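Local coordinates for protein 2,3,4,5-tetrahydropyridine-2,6-dicarboxylate N-succinyltransferase (Campylobacter jejuni, PDB 2RIJ) that probably catalyses the transfer of a succinyl group from succinyl-CoA to tetrahydrodipicolinate, the first step of the succinylase route to lysine, at residues 91-94 with 95-99; 145-149 with 150-154; 206-209 with 210-214. All coordinates share one frame; numbering follows the deposited sequence.

In the fold
All three contacts are local, each within a continuous stretch. Contact 1 closes helix 87-96, its centre about 32 Å from the centre of the chain, partly buried between other helices; its chemistry is a sulfur over a ring and a serine bonded to its own helix. Contacts 2 and 3, with centres about 12 Å apart, lie near the middle of the chain and touch through Y146 and H211, and S149 and T150 against I212. Contact 2 ends helix 138-149 with a threonine hydroxyl, bonded back to a carbonyl as in contact 1, backbone bonds and waters, whereas contact 3 is a buried 3-10 turn before the first coil of the beta-helix, with other subunits beside it.

Contact 1: residues 91-94 with 95-99; sequences DFAL and SCFKP
C96 lays its sulfur over the ring of F92, one helical turn earlier, at the C-terminal end of helix 87-96. Followed outward, the C96 side chain first meets backbone: CB lies 3.4 Å from A93 O. SG then sits 3.9 Å from the centroid of the F92 ring, 27° off the ring normal, over one face and displaced toward its CE2-CZ border. It is nearest to the far side of that ring, with SG 3.6 Å from F92 CE2 and CZ almost as near. The two torsions make this possible: F92 swings CG opposite its own N (chi1 175°), while C96 keeps SG beside its N and opposite its carbonyl carbon (chi1 -64°).

The carbonyl of F92 is gripped by two donors. C96 N gives it the regular helical bond, and S95 OG adds a shorter one of 2.8 Å to F92 O. The hydroxyl thus donates to its own helix. F97 N bonds to A93 O at 3.0 Å, and the F97 ring lies obliquely by the same oxygen, its CD2 3.1 Å from A93 O.

A93, L94 and F97 pack on L112 of helix 107-117, and D91 adds a salt bridge to K116 of that same helix. F92, A93 and C96 pack on helix 57-69, and C96 reaches L12 of helix 6-17. F97 is the first residue to leave helical geometry, and a bound citrate, probably from the crystallisation liquor, lies about 5 Å from its side chain. The arrangement is a Cys sulfur-aromatic contact spaced i to i+4, set in the last turn of a helix packed among the helices of the N-terminal domain.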
loop_
_atom_site.group_PDB
_atom_site.type_symbol
_atom_site.label_atom_id
_atom_site.label_comp_id
_atom_site.label_asym_id
_atom_site.label_seq_id
_atom_site.Cartn_x
_atom_site.Cartn_y
_atom_site.Cartn_z
ATOM N N ASP A 91 48.014 -46.997 38.328
ATOM C CA ASP A 91 48.957 -48.121 38.313
ATOM C C ASP A 91 48.250 -49.473 38.065
ATOM O O ASP A 91 48.751 -50.323 37.311
ATOM C CB ASP A 91 49.751 -48.157 39.613
ATOM C CG ASP A 91 50.791 -47.049 39.691
ATOM O OD1 ASP A 91 51.322 -46.617 38.635
ATOM O OD2 ASP A 91 51.082 -46.626 40.825
ATOM N N PHE A 92 47.073 -49.643 38.654
ATOM C CA PHE A 92 46.287 -50.826 38.425
ATOM C C PHE A 92 45.953 -50.920 36.934
ATOM O O PHE A 92 46.110 -51.978 36.343
ATOM C CB PHE A 92 44.994 -50.806 39.215
ATOM C CG PHE A 92 44.095 -51.974 38.911
ATOM C CD1 PHE A 92 44.286 -53.180 39.539
ATOM C CD2 PHE A 92 43.080 -51.872 37.985
ATOM C CE1 PHE A 92 43.465 -54.276 39.233
ATOM C CE2 PHE A 92 42.286 -52.939 37.686
ATOM C CZ PHE A 92 42.473 -54.136 38.303
ATOM N N ALA A 93 45.455 -49.829 36.352
ATOM C CA ALA A 93 45.028 -49.828 34.941
ATOM C C ALA A 93 46.231 -50.142 34.030
ATOM O O ALA A 93 46.154 -51.004 33.173
ATOM C CB ALA A 93 44.354 -48.461 34.566
ATOM N N LEU A 94 47.364 -49.480 34.266
ATOM C CA LEU A 94 48.576 -49.693 33.471
ATOM C C LEU A 94 49.127 -51.103 33.567
ATOM O O LEU A 94 49.711 -51.640 32.597
ATOM C CB LEU A 94 49.650 -48.688 33.846
ATOM C CG LEU A 94 49.440 -47.285 33.243
ATOM C CD1 LEU A 94 50.371 -46.292 33.917
ATOM C CD2 LEU A 94 49.582 -47.310 31.712
ATOM N N SER A 95 48.924 -51.743 34.708
ATOM C CA SER A 95 49.330 -53.131 34.836
ATOM C C SER A 95 48.413 -54.076 34.026
ATOM O O SER A 95 48.903 -55.018 33.400
ATOM C CB SER A 95 49.467 -53.542 36.309
ATOM O OG SER A 95 48.221 -53.759 36.923
ATOM N N CYS A 96 47.102 -53.812 34.010
ATOM C CA CYS A 96 46.169 -54.583 33.161
ATOM C C CYS A 96 46.500 -54.391 31.688
ATOM O O CYS A 96 46.310 -55.295 30.889
ATOM C CB CYS A 96 44.731 -54.130 33.368
ATOM S SG CYS A 96 44.112 -54.417 35.005
ATOM N N PHE A 97 47.027 -53.222 31.347
ATOM C CA PHE A 97 47.413 -52.938 29.965
ATOM C C PHE A 97 48.830 -53.379 29.592
ATOM O O PHE A 97 49.311 -53.058 28.504
ATOM C CB PHE A 97 47.320 -51.443 29.705
ATOM C CG PHE A 97 45.908 -50.914 29.570
ATOM C CD1 PHE A 97 45.049 -51.405 28.580
ATOM C CD2 PHE A 97 45.479 -49.835 30.346
ATOM C CE1 PHE A 97 43.779 -50.864 28.404
ATOM C CE2 PHE A 97 44.185 -49.304 30.180
ATOM C CZ PHE A 97 43.348 -49.823 29.215
ATOM N N LYS A 98 49.498 -54.085 30.486
ATOM C CA LYS A 98 50.867 -54.545 30.252
ATOM C C LYS A 98 51.144 -55.073 28.833
ATOM O O LYS A 98 52.104 -54.619 28.218
ATOM C CB LYS A 98 51.263 -55.560 31.313
ATOM C CG LYS A 98 52.697 -56.091 31.221
ATOM C CD LYS A 98 52.953 -56.985 32.434
ATOM C CE LYS A 98 54.152 -57.931 32.250
ATOM N NZ LYS A 98 53.881 -59.116 31.360
ATOM N N PRO A 99 50.286 -55.968 28.280
ATOM C CA PRO A 99 50.570 -56.467 26.920
ATOM C C PRO A 99 50.689 -55.401 25.806
ATOM O O PRO A 99 51.215 -55.694 24.736
ATOM C CB PRO A 99 49.394 -57.396 26.644
ATOM C CG PRO A 99 48.842 -57.739 27.955
ATOM C CD PRO A 99 49.044 -56.558 28.815
#

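Contact 2: residues 145-149 with 150-154; sequences LYLLS and TKKVP
Y146 O is gripped twice by T150, once through the side chain and once through the backbone, with the two donors approaching from opposite faces of the carbonyl plane. T150 OG1 gives the shorter bond, 2.7 Å to Y146 O, and T150 N adds a nearly straight one, 2.9 Å to the same oxygen, with an N-H...O angle of 158°. With OG1 placed between N and the carbonyl carbon (chi1 66°), CG2 is left at the edge of the Y146 ring, 4.1 Å from CD2.

The chain then turns at K151, whose positive phi (63°) belongs to a Schellman motif ending helix 138-149. K151 N bonds to L148 O from above the carbonyl plane, and L147 O accepts weak bonds from K152 N and V153 N. One branch of V153 closes the apolar side: CG2 packs 3.9 Å from L147 CB and nearly as close to L148 CD2.

Water 1 donates to both L148 O and V153 O, and water 3 donates to S149 O while accepting from K151 NZ, which also pairs with E215. The carbonyls L147 O, L148 O and S149 O at the helix end are therefore met by turn amides and by water, and the lysine ammonium at this C-terminus would probably interact favourably with the helix dipole.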
loop_
_atom_site.group_PDB
_atom_site.type_symbol
_atom_site.label_atom_id
_atom_site.label_comp_id
_atom_site.label_asym_id
_atom_site.label_seq_id
_atom_site.Cartn_x
_atom_site.Cartn_y
_atom_site.Cartn_z
ATOM N N LEU A 145 29.066 -31.723 26.861
ATOM C CA LEU A 145 29.461 -30.608 25.988
ATOM C C LEU A 145 30.538 -31.045 25.013
ATOM O O LEU A 145 30.488 -30.675 23.854
ATOM C CB LEU A 145 29.893 -29.409 26.810
ATOM C CG LEU A 145 28.775 -28.705 27.618
ATOM C CD1 LEU A 145 29.349 -27.593 28.513
ATOM C CD2 LEU A 145 27.595 -28.180 26.730
ATOM N N TYR A 146 31.519 -31.804 25.501
ATOM C CA TYR A 146 32.534 -32.399 24.665
ATOM C C TYR A 146 31.984 -33.329 23.634
ATOM O O TYR A 146 32.441 -33.332 22.499
ATOM C CB TYR A 146 33.608 -33.117 25.506
ATOM C CG TYR A 146 34.839 -32.314 25.925
ATOM C CD1 TYR A 146 34.867 -31.555 27.090
ATOM C CD2 TYR A 146 35.989 -32.303 25.129
ATOM C CE1 TYR A 146 36.019 -30.848 27.499
ATOM C CE2 TYR A 146 37.125 -31.616 25.522
ATOM C CZ TYR A 146 37.152 -30.892 26.714
ATOM O OH TYR A 146 38.328 -30.260 27.055
ATOM N N LEU A 147 30.989 -34.139 23.987
ATOM C CA LEU A 147 30.383 -35.053 22.998
ATOM C C LEU A 147 29.809 -34.278 21.799
ATOM O O LEU A 147 30.014 -34.662 20.643
ATOM C CB LEU A 147 29.307 -35.935 23.634
ATOM C CG LEU A 147 29.797 -37.068 24.511
ATOM C CD1 LEU A 147 28.593 -37.702 25.316
ATOM C CD2 LEU A 147 30.543 -38.123 23.661
ATOM N N LEU A 148 29.195 -33.129 22.094
ATOM C CA LEU A 148 28.661 -32.202 21.068
ATOM C C LEU A 148 29.785 -31.523 20.289
ATOM O O LEU A 148 29.818 -31.626 19.076
ATOM C CB LEU A 148 27.708 -31.185 21.691
ATOM C CG LEU A 148 26.348 -31.721 22.173
ATOM C CD1 LEU A 148 25.749 -30.781 23.222
ATOM C CD2 LEU A 148 25.431 -31.973 20.968
ATOM N N SER A 149 30.712 -30.858 20.973
ATOM C CA SER A 149 31.742 -30.057 20.275
ATOM C C SER A 149 32.789 -30.861 19.476
ATOM O O SER A 149 33.303 -30.358 18.484
ATOM C CB SER A 149 32.381 -29.064 21.225
ATOM O OG SER A 149 31.400 -28.130 21.639
ATOM N N THR A 150 33.032 -32.115 19.893
ATOM C CA THR A 150 33.884 -33.052 19.164
ATOM C C THR A 150 33.103 -33.766 18.057
ATOM O O THR A 150 33.678 -34.517 17.305
ATOM C CB THR A 150 34.475 -34.147 20.113
ATOM O OG1 THR A 150 33.405 -34.980 20.619
ATOM C CG2 THR A 150 35.302 -33.525 21.291
ATOM N N LYS A 151 31.786 -33.552 17.990
ATOM C CA LYS A 151 30.889 -34.127 17.024
ATOM C C LYS A 151 30.809 -35.656 17.132
ATOM O O LYS A 151 30.509 -36.314 16.153
ATOM C CB LYS A 151 31.225 -33.659 15.600
ATOM C CG LYS A 151 31.203 -32.149 15.448
ATOM C CD LYS A 151 31.316 -31.661 13.979
ATOM C CE LYS A 151 32.699 -31.778 13.421
ATOM N NZ LYS A 151 33.655 -30.856 13.967
ATOM N N LYS A 152 31.021 -36.207 18.331
ATOM C CA LYS A 152 30.804 -37.668 18.548
ATOM C C LYS A 152 29.316 -37.998 18.496
ATOM O O LYS A 152 28.937 -39.120 18.182
ATOM C CB LYS A 152 31.376 -38.125 19.900
ATOM C CG LYS A 152 32.887 -38.039 20.038
ATOM C CD LYS A 152 33.539 -39.311 19.625
ATOM C CE LYS A 152 35.034 -39.267 19.785
ATOM N NZ LYS A 152 35.558 -40.541 19.212
ATOM N N VAL A 153 28.485 -37.026 18.874
ATOM C CA VAL A 153 27.032 -37.114 18.801
ATOM C C VAL A 153 26.471 -35.896 18.046
ATOM O O VAL A 153 27.088 -34.820 18.029
ATOM C CB VAL A 153 26.356 -37.176 20.202
ATOM C CG1 VAL A 153 26.898 -38.388 21.039
ATOM C CG2 VAL A 153 26.490 -35.829 20.961
ATOM N N PRO A 154 25.328 -36.071 17.371
ATOM C CA PRO A 154 24.702 -34.928 16.674
ATOM C C PRO A 154 24.093 -33.886 17.576
ATOM O O PRO A 154 23.707 -34.176 18.722
ATOM C CB PRO A 154 23.614 -35.568 15.808
ATOM C CG PRO A 154 23.861 -37.037 15.865
ATOM C CD PRO A 154 24.612 -37.339 17.092
HETATM O O HOH W 1 27.658 -32.245 17.400
HETATM O O HOH W 2 32.806 -28.798 16.337
HETATM O O HOH W 3 34.973 -31.218 16.526
#

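Contact 3: residues 206-209 with 210-214; sequences PRFL and AHIIP
A short 3-10 turn at 208-210, in the loop between strand 201-203 and the first strand of the left-handed beta-helix domain, brings I212 back over F208. CB of I212 stands over one face of the F208 ring, 3.8 Å from its centroid and 15° off the normal, a CH-pi contact displaced toward the rim. CG2 of the same isoleucine comes closer still, 3.4 Å from F208 CZ, as tight packing at the far end of the ring. F208 holds CG opposite its own N (chi1 180°), which puts the ring on the carbonyl side, where I212 meets its face. P214 CG sits at the ring's edge, near its plane, and the proline ring also packs across L209, whose CD2 is 3.7 Å from P214 CD.

The backbone of the turn is held at F208 O, which accepts from two amides: I212 N, 2.9 Å away and nearly in line with the C=O bond, and H211 N, which arrives from above the carbonyl plane. A210 N closes the preceding step on R207 O.

H211 turns its ring so that R207 O lies at the edge and in plane, while P206 crosses at about a right angle, its CG 3.7 Å from H211 NE2. Both ring nitrogens have partners, ND1 with Y146 OH and NE2 with Q45 OE1, which fixes the rotation of the imidazole. The turn also faces neighbouring copies: R207 makes a salt bridge with E222 of the third subunit, and L209 and P214 pack on V202 of the second. Water 4 spans the turn, donating 2.8 Å bonds to both L209 O and I212 O.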
loop_
_atom_site.group_PDB
_atom_site.type_symbol
_atom_site.label_atom_id
_atom_site.label_comp_id
_atom_site.label_asym_id
_atom_site.label_seq_id
_atom_site.Cartn_x
_atom_site.Cartn_y
_atom_site.Cartn_z
ATOM N N PRO A 206 32.508 -22.111 29.539
ATOM C CA PRO A 206 33.739 -21.712 28.848
ATOM C C PRO A 206 33.536 -21.610 27.334
ATOM O O PRO A 206 32.424 -21.840 26.817
ATOM C CB PRO A 206 34.685 -22.859 29.202
ATOM C CG PRO A 206 33.806 -24.013 29.228
ATOM C CD PRO A 206 32.467 -23.579 29.707
ATOM N N ARG A 207 34.583 -21.188 26.648
ATOM C CA ARG A 207 34.564 -21.060 25.231
ATOM C C ARG A 207 35.047 -22.373 24.601
ATOM O O ARG A 207 35.870 -23.102 25.163
ATOM C CB ARG A 207 35.411 -19.873 24.803
ATOM C CG ARG A 207 34.754 -18.544 25.280
ATOM C CD ARG A 207 35.650 -17.453 25.450
ATOM N NE ARG A 207 34.944 -16.238 25.838
ATOM C CZ ARG A 207 35.531 -15.072 25.868
ATOM N NH1 ARG A 207 36.796 -14.987 25.561
ATOM N NH2 ARG A 207 34.858 -14.003 26.180
ATOM N N PHE A 208 34.560 -22.605 23.402
ATOM C CA PHE A 208 34.950 -23.747 22.535
ATOM C C PHE A 208 36.450 -23.907 22.374
ATOM O O PHE A 208 36.956 -25.004 22.553
ATOM C CB PHE A 208 34.232 -23.532 21.182
ATOM C CG PHE A 208 34.462 -24.546 20.118
ATOM C CD1 PHE A 208 35.556 -24.428 19.267
ATOM C CD2 PHE A 208 33.481 -25.525 19.828
ATOM C CE1 PHE A 208 35.726 -25.292 18.187
ATOM C CE2 PHE A 208 33.643 -26.382 18.760
ATOM C CZ PHE A 208 34.800 -26.283 17.947
ATOM N N LEU A 209 37.172 -22.812 22.097
ATOM C CA LEU A 209 38.589 -22.918 21.819
ATOM C C LEU A 209 39.434 -23.186 23.076
ATOM O O LEU A 209 40.601 -23.493 22.973
ATOM C CB LEU A 209 39.083 -21.695 20.999
ATOM C CG LEU A 209 38.654 -21.682 19.528
ATOM C CD1 LEU A 209 39.052 -20.291 18.934
ATOM C CD2 LEU A 209 39.264 -22.853 18.712
ATOM N N ALA A 210 38.824 -23.118 24.265
ATOM C CA ALA A 210 39.542 -23.518 25.464
ATOM C C ALA A 210 39.635 -25.063 25.488
ATOM O O ALA A 210 40.409 -25.629 26.290
ATOM C CB ALA A 210 38.864 -22.964 26.767
ATOM N N HIS A 211 38.874 -25.731 24.626
ATOM C CA HIS A 211 38.716 -27.208 24.701
ATOM C C HIS A 211 38.898 -28.001 23.401
ATOM O O HIS A 211 39.274 -29.169 23.465
ATOM C CB HIS A 211 37.337 -27.551 25.291
ATOM C CG HIS A 211 37.167 -27.099 26.694
ATOM N ND1 HIS A 211 37.571 -27.848 27.778
ATOM C CD2 HIS A 211 36.685 -25.935 27.193
ATOM C CE1 HIS A 211 37.351 -27.157 28.884
ATOM N NE2 HIS A 211 36.839 -25.984 28.557
ATOM N N ILE A 212 38.576 -27.404 22.251
ATOM C CA ILE A 212 38.461 -28.125 20.991
ATOM C C ILE A 212 39.416 -27.522 19.988
ATOM O O ILE A 212 39.565 -26.307 19.924
ATOM C CB ILE A 212 37.000 -28.006 20.452
ATOM C CG1 ILE A 212 36.006 -28.423 21.571
ATOM C CG2 ILE A 212 36.785 -28.785 19.082
ATOM C CD1 ILE A 212 35.949 -29.899 21.914
ATOM N N ILE A 213 40.042 -28.384 19.201
ATOM C CA ILE A 213 40.949 -27.997 18.152
ATOM C C ILE A 213 40.195 -28.143 16.847
ATOM O O ILE A 213 39.844 -29.269 16.464
ATOM C CB ILE A 213 42.212 -28.878 18.140
ATOM C CG1 ILE A 213 42.942 -28.800 19.486
ATOM C CG2 ILE A 213 43.182 -28.475 16.956
ATOM C CD1 ILE A 213 44.034 -29.893 19.730
ATOM N N PRO A 214 39.944 -27.027 16.149
ATOM C CA PRO A 214 39.231 -27.133 14.867
ATOM C C PRO A 214 39.995 -27.973 13.838
ATOM O O PRO A 214 41.204 -28.153 13.969
ATOM C CB PRO A 214 39.213 -25.683 14.376
ATOM C CG PRO A 214 39.254 -24.864 15.582
ATOM C CD PRO A 214 40.217 -25.603 16.472
HETATM O O HOH W 4 41.800 -25.088 21.029
#